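Local coordinates for mandelate racemase/muconate lactonizing enzyme, C-terminal domain protein (Paracoccus denitrificans, PDB 4DWD) that binds magnesium and, as a member of the mandelate racemase branch of the enolase superfamily, probably acts as a hydro-lyase, at residues L11-G16 against S366-I371; E236-L241 against S263-V268. All coordinates share one frame; numbering follows the deposited sequence.

Contact 1 of 2, residues L11-G16 against S366-I371; sequences LSVAMG and SRATEI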
loop_
_atom_site.group_PDB
_atom_site.type_symbol
_atom_site.label_atom_id
_atom_site.label_comp_id
_atom_site.label_asym_id
_atom_site.label_seq_id
_atom_site.Cartn_x
_atom_site.Cartn_y
_atom_site.Cartn_z
ATOM N N LEU B 11 1.272 37.283 31.263
ATOM C CA LEU B 11 0.274 37.615 32.278
ATOM C C LEU B 11 -0.710 36.471 32.521
ATOM O O LEU B 11 -1.353 35.974 31.594
ATOM C CB LEU B 11 -0.513 38.855 31.833
ATOM C CG LEU B 11 0.279 40.136 31.538
ATOM C CD1 LEU B 11 -0.649 41.215 31.011
ATOM C CD2 LEU B 11 1.046 40.616 32.764
ATOM N N SER B 12 -0.822 36.066 33.785
ATOM C CA SER B 12 -1.833 35.117 34.222
ATOM C C SER B 12 -2.980 35.948 34.793
ATOM O O SER B 12 -2.780 36.707 35.752
ATOM C CB SER B 12 -1.258 34.171 35.283
ATOM O OG SER B 12 -2.270 33.378 35.886
ATOM N N VAL B 13 -4.164 35.819 34.198
ATOM C CA VAL B 13 -5.280 36.725 34.486
ATOM C C VAL B 13 -6.525 35.982 34.975
ATOM O O VAL B 13 -6.999 35.049 34.320
ATOM C CB VAL B 13 -5.617 37.573 33.235
ATOM C CG1 VAL B 13 -6.751 38.559 33.512
ATOM C CG2 VAL B 13 -4.376 38.320 32.745
ATOM N N ALA B 14 -7.043 36.400 36.132
ATOM C CA ALA B 14 -8.296 35.890 36.682
ATOM C C ALA B 14 -9.461 36.411 35.846
ATOM O O ALA B 14 -9.593 37.621 35.655
ATOM C CB ALA B 14 -8.441 36.314 38.139
HETATM N N MSE B 15 -10.297 35.502 35.340
HETATM C CA MSE B 15 -11.359 35.877 34.392
HETATM C C MSE B 15 -12.741 35.750 34.984
HETATM O O MSE B 15 -13.016 34.832 35.763
HETATM C CB MSE B 15 -11.261 34.949 33.182
HETATM C CG MSE B 15 -9.949 35.147 32.420
HETATM SE SE MSE B 15 -9.900 36.809 31.374
HETATM C CE MSE B 15 -11.009 36.237 29.858
ATOM N N GLY B 16 -13.620 36.675 34.605
ATOM C CA GLY B 16 -15.039 36.631 34.985
ATOM C C GLY B 16 -15.267 36.621 36.482
ATOM O O GLY B 16 -14.483 37.195 37.243
ATOM N N SER B 366 -5.972 44.733 37.861
ATOM C CA SER B 366 -6.433 44.189 39.142
ATOM C C SER B 366 -6.483 42.665 39.176
ATOM O O SER B 366 -6.520 42.071 40.257
ATOM C CB SER B 366 -7.809 44.751 39.497
ATOM O OG SER B 366 -8.814 44.146 38.708
ATOM N N ARG B 367 -6.491 42.041 37.995
ATOM C CA ARG B 367 -6.660 40.585 37.870
ATOM C C ARG B 367 -5.408 39.864 37.366
ATOM O O ARG B 367 -5.384 38.626 37.290
ATOM C CB ARG B 367 -7.841 40.264 36.943
ATOM C CG ARG B 367 -9.205 40.615 37.530
ATOM C CD ARG B 367 -10.231 40.810 36.425
ATOM N NE ARG B 367 -11.580 40.985 36.957
ATOM C CZ ARG B 367 -12.455 39.995 37.135
ATOM N NH1 ARG B 367 -12.134 38.740 36.827
ATOM N NH2 ARG B 367 -13.655 40.262 37.639
ATOM N N ALA B 368 -4.373 40.631 37.039
ATOM C CA ALA B 368 -3.183 40.069 36.388
ATOM C C ALA B 368 -2.033 39.810 37.346
ATOM O O ALA B 368 -1.702 40.660 38.189
ATOM C CB ALA B 368 -2.722 40.963 35.245
ATOM N N THR B 369 -1.442 38.625 37.214
ATOM C CA THR B 369 -0.191 38.307 37.875
ATOM C C THR B 369 0.844 38.167 36.773
ATOM O O THR B 369 0.672 37.360 35.856
ATOM C CB THR B 369 -0.304 36.987 38.663
ATOM O OG1 THR B 369 -1.257 37.143 39.724
ATOM C CG2 THR B 369 1.039 36.581 39.266
ATOM N N GLU B 370 1.907 38.956 36.845
ATOM C CA GLU B 370 2.976 38.796 35.877
ATOM C C GLU B 370 3.828 37.579 36.203
ATOM O O GLU B 370 4.203 37.354 37.356
ATOM C CB GLU B 370 3.851 40.043 35.747
ATOM C CG GLU B 370 4.727 39.957 34.497
ATOM C CD GLU B 370 5.662 41.133 34.305
ATOM O OE1 GLU B 370 5.678 42.034 35.167
ATOM O OE2 GLU B 370 6.395 41.153 33.287
ATOM N N ILE B 371 4.125 36.797 35.170
ATOM C CA ILE B 371 5.020 35.664 35.286
ATOM C C ILE B 371 6.366 36.161 34.811
ATOM O O ILE B 371 6.499 36.611 33.685
ATOM C CB ILE B 371 4.542 34.490 34.410
ATOM C CG1 ILE B 371 3.094 34.103 34.761
ATOM C CG2 ILE B 371 5.511 33.311 34.488
ATOM C CD1 ILE B 371 2.845 33.742 36.211
#
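Arg367 turns its CG anti to its carbonyl carbon (chi1 -70°) and then runs extended from CG to NE, which carries the guanidinium past Ala14 to the carbonyl of Gly16. The backbones pair as neighbouring antiparallel strands in the sheet of the enolase-type capping domain, where strand 368-372, near the C terminus, returns to lie beside the first strand, 5-14. Ser12 and Thr369 form the hydrogen-bonded pair, Ser12 N to Thr369 O at 2.9 Å and Thr369 N to Ser12 O at 2.8 Å. Leu11 with Glu370 and Val13 with Ala368 flank it as non-hydrogen-bonded pairs. On the face of Val13, its CG2 touches Ala368 CB at 4.0 Å, while the Val13 and Arg367 side chains cross at about a right angle, Val13 CG1 4.0 Å from Arg367 CB. Beyond the last paired residues, where helix 361-367 ends, Ala14 N bonds Arg367 O at 3.0 Å. A salt bridge from Arg367 NE to Glu363, one turn back, helps to orient the guanidinium. Arg367 NH1 meets Ala14 O at 3.0 Å and also bonds Gly16 O. A leucine in place of Arg367 would probably leave both carbonyls without these donors and Glu363 without its charged partner. Arg367 NH1 reaches Gly16 O on a lone pair at 2.8 Å, and Arg367 NH2 joins it from above that carbonyl's plane.

Contact 2 of 2, residues E236-L241 against S263-V268; sequences EVAQRL and SGVRMV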
loop_
_atom_site.group_PDB
_atom_site.type_symbol
_atom_site.label_atom_id
_atom_site.label_comp_id
_atom_site.label_asym_id
_atom_site.label_seq_id
_atom_site.Cartn_x
_atom_site.Cartn_y
_atom_site.Cartn_z
ATOM N N GLU B 236 -8.206 5.694 10.808
ATOM C CA GLU B 236 -8.904 4.444 10.481
ATOM C C GLU B 236 -10.396 4.582 10.773
ATOM O O GLU B 236 -11.248 4.226 9.939
ATOM C CB GLU B 236 -8.324 3.276 11.277
ATOM C CG GLU B 236 -9.100 1.978 11.091
ATOM C CD GLU B 236 -8.487 0.821 11.850
ATOM O OE1 GLU B 236 -7.260 0.620 11.717
ATOM O OE2 GLU B 236 -9.235 0.107 12.558
ATOM N N VAL B 237 -10.706 5.130 11.953
ATOM C CA VAL B 237 -12.100 5.309 12.328
ATOM C C VAL B 237 -12.751 6.288 11.357
ATOM O O VAL B 237 -13.888 6.047 10.900
ATOM C CB VAL B 237 -12.231 5.782 13.792
ATOM C CG1 VAL B 237 -13.655 6.256 14.116
ATOM C CG2 VAL B 237 -11.794 4.675 14.748
ATOM N N ALA B 238 -12.024 7.348 10.990
ATOM C CA ALA B 238 -12.533 8.327 10.020
ATOM C C ALA B 238 -12.887 7.662 8.677
ATOM O O ALA B 238 -13.919 7.965 8.083
ATOM C CB ALA B 238 -11.510 9.448 9.818
ATOM N N GLN B 239 -12.042 6.758 8.203
ATOM C CA GLN B 239 -12.294 6.131 6.915
ATOM C C GLN B 239 -13.343 5.037 6.980
ATOM O O GLN B 239 -13.991 4.765 5.980
ATOM C CB GLN B 239 -10.998 5.602 6.312
ATOM C CG GLN B 239 -10.063 6.709 5.848
ATOM C CD GLN B 239 -10.619 7.508 4.684
ATOM O OE1 GLN B 239 -11.119 6.941 3.700
ATOM N NE2 GLN B 239 -10.547 8.830 4.787
ATOM N N ARG B 240 -13.514 4.431 8.154
ATOM C CA ARG B 240 -14.477 3.326 8.307
ATOM C C ARG B 240 -15.912 3.835 8.417
ATOM O O ARG B 240 -16.824 3.156 7.982
ATOM C CB ARG B 240 -14.110 2.449 9.506
ATOM C CG ARG B 240 -12.940 1.529 9.191
ATOM C CD ARG B 240 -12.391 0.798 10.397
ATOM N NE ARG B 240 -13.297 -0.270 10.795
ATOM C CZ ARG B 240 -13.052 -1.127 11.774
ATOM N NH1 ARG B 240 -11.922 -1.038 12.470
ATOM N NH2 ARG B 240 -13.948 -2.065 12.059
ATOM N N LEU B 241 -16.098 5.027 8.974
ATOM C CA LEU B 241 -17.428 5.603 9.191
ATOM C C LEU B 241 -17.882 6.480 8.036
ATOM O O LEU B 241 -17.073 6.862 7.172
ATOM C CB LEU B 241 -17.445 6.413 10.492
ATOM C CG LEU B 241 -17.334 5.585 11.771
ATOM C CD1 LEU B 241 -17.236 6.570 12.920
ATOM C CD2 LEU B 241 -18.561 4.692 11.953
ATOM N N SER B 263 -3.366 9.967 7.665
ATOM C CA SER B 263 -3.971 8.831 8.343
ATOM C C SER B 263 -5.404 8.581 7.905
ATOM O O SER B 263 -5.926 7.480 8.096
ATOM C CB SER B 263 -3.935 9.015 9.867
ATOM O OG SER B 263 -4.998 9.841 10.328
ATOM N N GLY B 264 -6.055 9.602 7.346
ATOM C CA GLY B 264 -7.429 9.431 6.861
ATOM C C GLY B 264 -8.437 10.448 7.349
ATOM O O GLY B 264 -9.577 10.420 6.930
ATOM N N VAL B 265 -8.020 11.357 8.222
ATOM C CA VAL B 265 -8.920 12.388 8.763
ATOM C C VAL B 265 -9.221 13.462 7.696
ATOM O O VAL B 265 -8.301 13.978 7.033
ATOM C CB VAL B 265 -8.338 12.987 10.062
ATOM C CG1 VAL B 265 -9.184 14.157 10.540
ATOM C CG2 VAL B 265 -8.236 11.892 11.134
ATOM N N ARG B 266 -10.508 13.802 7.531
ATOM C CA ARG B 266 -10.918 14.717 6.469
ATOM C C ARG B 266 -11.524 16.017 7.000
ATOM O O ARG B 266 -12.055 16.804 6.242
ATOM C CB ARG B 266 -11.885 14.016 5.499
ATOM C CG ARG B 266 -11.290 12.776 4.838
ATOM C CD ARG B 266 -10.145 13.151 3.925
ATOM N NE ARG B 266 -9.408 11.979 3.446
ATOM C CZ ARG B 266 -8.172 11.643 3.808
ATOM N NH1 ARG B 266 -7.480 12.406 4.665
ATOM N NH2 ARG B 266 -7.630 10.552 3.289
HETATM N N MSE B 267 -11.419 16.238 8.309
HETATM C CA MSE B 267 -11.831 17.514 8.928
HETATM C C MSE B 267 -10.865 17.760 10.052
HETATM O O MSE B 267 -10.799 16.960 11.009
HETATM C CB MSE B 267 -13.283 17.409 9.433
HETATM C CG MSE B 267 -13.748 18.678 10.147
HETATM SE SE MSE B 267 -15.665 18.548 10.610
HETATM C CE MSE B 267 -15.626 19.577 12.271
ATOM N N VAL B 268 -10.100 18.853 9.962
ATOM C CA VAL B 268 -9.044 19.118 10.942
ATOM C C VAL B 268 -9.328 20.406 11.716
ATOM O O VAL B 268 -9.880 21.372 11.164
ATOM C CB VAL B 268 -7.617 19.146 10.317
ATOM C CG1 VAL B 268 -7.290 17.786 9.693
ATOM C CG2 VAL B 268 -7.466 20.297 9.313
#
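Gln239 NE2 donates to Gly264 O at 2.8 Å in a nearly straight bond (165°), lying on a lone pair of the carbonyl and in the plane of its own amide. Beside it, Ala238 CB rests against Gly264 O at 3.6 Å and meets Val265 CG2 at 4.3 Å. In the conformer of Arg266 modelled here, one of two, Gln239 NE2 also lies over one face of the guanidinium, 3.6 Å from Arg266 NE, with the two planes 49° apart; Gly264 O lies above its centre. The bend of Gln239 at chi2 (-66°) folds its amide back toward the glycine. Gly264 closes helix 254-263 with a Schellman motif. At its backbone angles a CB would be jammed against the carbonyl O of Ser263, which by itself calls for glycine, and it would also run into Gln239 CG. The contact thus sets the last turn of helix 231-240 against the exit of the next helix in the (beta/alpha)7beta barrel domain, just before strand 267-268. Farther out, the same Arg266 conformer bonds Val265 O and Ile261 O through NH1. A second subunit completes the polar network: its Glu236 takes a salt bridge from Arg266 NH2 and a hydrogen bond from Gln239 NE2. Within this chain Arg240 NH1 holds Glu236 OE2 at 2.9 Å, while Glu236 OE1 pairs with Arg266 of a third subunit.

Contacts 1 and 2 lie on opposite sides of the chain's centre, their own centres 40 Å apart and their nearest atoms about 24 Å apart. Contact 1 brings nearly the whole chain back on itself; contact 2 is nested within the loop it closes. In contact 2 the Val265 side chain is about 9 Å from that of Glu223 and 11 Å from that of Glu249, which bind calcium in a structure of this protein, though not in this chain; the Ser263 side chain is about 10 Å from a bound magnesium ion. In contact 1 the Glu370 side chain is about 8 Å from that of Glu64, another calcium site. No other chain touches contact 1, whereas contact 2 faces two neighbouring subunits.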